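Local coordinates for putative exported protein (Bordetella pertussis Tohama I, PDB 2PFY), which binds pyroglutamic acid in the periplasm as an extracytoplasmic solute receptor, probably delivering it to a tripartite ATP-independent transporter, at residues P184-G187 / V188-Q191. Residues are numbered along the deposited sequence; the frame is centred on the assembly and turned at random.
Sequences PATG and VDSQ. With PCA (pyroglutamic acid), chain E.
Thr186, in the short helix 184-189, and Ser190, the first residue past its end, meet one turn apart; the helix follows the outer strand 180-182 of a mixed sheet and ends in a Schellman motif. Two donors of Ser190 converge on Thr186 O: the backbone Ser190 N and, 2.7 Å from Thr186 O, the hydroxyl Ser190 OG. They approach from opposite faces of the carbonyl plane, so the oxygen is gripped on both sides. Ser190 can do this because its chi1 of 64° sets OG between the backbone N and the carbonyl carbon, folding it back over the preceding turn; Tyr195 OH is a further hydrogen-bond partner of OG.

The side chain of Thr186 leaves the helix roughly at right angles to that carbonyl, into the ligand pocket. Its CB lies 3.8 Å from PCA N, and from there the two branches part. The methyl CG2 comes within 3.9 Å of the carboxylate oxygen PCA OXT, a plain van der Waals approach. OG1 accepts a hydrogen bond from PCA N at 2.7 Å, almost straight at 173°. The same hydroxyl donates to a water 2.9 Å from Thr186 OG1, and that water in turn donates to Asp189 OD2. Asp189 is therefore a second-shell residue: its bridge is consistent with the hydroxyl proton pointing to the water, so that OG1 can act as acceptor for the lactam N-H. Asn14 ND2 is also hydrogen-bonded to OD2, giving that oxygen a second partner besides the water.

Ser183, Thr182, Thr165, Arg48 and Arg143 supply further hydrogen bonds to the ligand. At the far end of the helix Gln191, with a positive phi of 48°, turns the chain, and Gln191 N bonds Val188 O at 2.9 Å.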
loop_
_atom_site.group_PDB
_atom_site.type_symbol
_atom_site.label_atom_id
_atom_site.label_comp_id
_atom_site.label_asym_id
_atom_site.label_seq_id
_atom_site.Cartn_x
_atom_site.Cartn_y
_atom_site.Cartn_z
ATOM N N PRO A 184 -6.783 8.532 3.548
ATOM C CA PRO A 184 -7.148 9.875 3.090
ATOM C C PRO A 184 -6.306 10.330 1.878
ATOM O O PRO A 184 -6.735 11.225 1.153
ATOM C CB PRO A 184 -6.909 10.759 4.326
ATOM C CG PRO A 184 -5.850 9.994 5.162
ATOM C CD PRO A 184 -6.251 8.534 4.929
ATOM N N ALA A 185 -5.149 9.696 1.620
ATOM C CA ALA A 185 -4.365 10.066 0.423
ATOM C C ALA A 185 -5.109 9.712 -0.865
ATOM O O ALA A 185 -5.181 10.519 -1.794
ATOM C CB ALA A 185 -2.992 9.390 0.428
ATOM N N THR A 186 -5.637 8.485 -0.921
ATOM C CA THR A 186 -6.461 8.047 -2.070
ATOM C C THR A 186 -7.745 8.879 -2.131
ATOM O O THR A 186 -8.213 9.244 -3.217
ATOM C CB THR A 186 -6.769 6.555 -1.967
ATOM O OG1 THR A 186 -5.545 5.828 -2.187
ATOM C CG2 THR A 186 -7.821 6.108 -3.024
ATOM N N GLY A 187 -8.308 9.181 -0.963
ATOM C CA GLY A 187 -9.474 10.069 -0.899
ATOM C C GLY A 187 -9.227 11.423 -1.583
ATOM O O GLY A 187 -10.071 11.920 -2.340
ATOM N N VAL A 188 -8.078 12.034 -1.307
ATOM C CA VAL A 188 -7.719 13.287 -1.993
ATOM C C VAL A 188 -7.283 13.081 -3.455
ATOM O O VAL A 188 -7.782 13.788 -4.346
ATOM C CB VAL A 188 -6.657 14.126 -1.154
ATOM C CG1 VAL A 188 -6.198 15.442 -1.886
ATOM C CG2 VAL A 188 -7.278 14.485 0.209
ATOM N N ASP A 189 -6.354 12.132 -3.702
ATOM C CA ASP A 189 -5.949 11.735 -5.083
ATOM C C ASP A 189 -7.181 11.622 -6.001
ATOM O O ASP A 189 -7.193 12.145 -7.133
ATOM C CB ASP A 189 -5.250 10.356 -5.120
ATOM C CG ASP A 189 -3.930 10.292 -4.329
ATOM O OD1 ASP A 189 -3.314 11.332 -3.983
ATOM O OD2 ASP A 189 -3.485 9.134 -4.079
ATOM N N SER A 190 -8.224 10.932 -5.520
ATOM C CA SER A 190 -9.352 10.644 -6.390
ATOM C C SER A 190 -10.519 11.596 -6.140
ATOM O O SER A 190 -11.574 11.402 -6.733
ATOM C CB SER A 190 -9.844 9.196 -6.214
ATOM O OG SER A 190 -10.323 9.070 -4.897
ATOM N N GLN A 191 -10.298 12.623 -5.311
ATOM C CA GLN A 191 -11.342 13.616 -4.977
ATOM C C GLN A 191 -12.644 12.909 -4.609
ATOM O O GLN A 191 -13.657 13.080 -5.278
ATOM C CB GLN A 191 -11.489 14.630 -6.116
ATOM C CG GLN A 191 -10.133 15.343 -6.312
ATOM C CD GLN A 191 -9.954 15.950 -7.656
ATOM O OE1 GLN A 191 -10.924 16.169 -8.367
ATOM N NE2 GLN A 191 -8.691 16.238 -8.030
HETATM N N PCA E . -4.614 3.459 -1.238
HETATM C CA PCA E . -4.416 2.222 -2.031
HETATM C CB PCA E . -3.960 1.108 -1.122
HETATM C CG PCA E . -3.958 1.674 0.266
HETATM C CD PCA E . -4.336 3.109 0.111
HETATM O OE PCA E . -4.355 3.919 1.032
HETATM C C PCA E . -5.706 1.834 -2.727
HETATM O O PCA E . -5.768 0.994 -3.633
HETATM O OXT PCA E . -6.734 2.381 -2.375
HETATM O O HOH W 1 -4.720 6.862 -4.764
#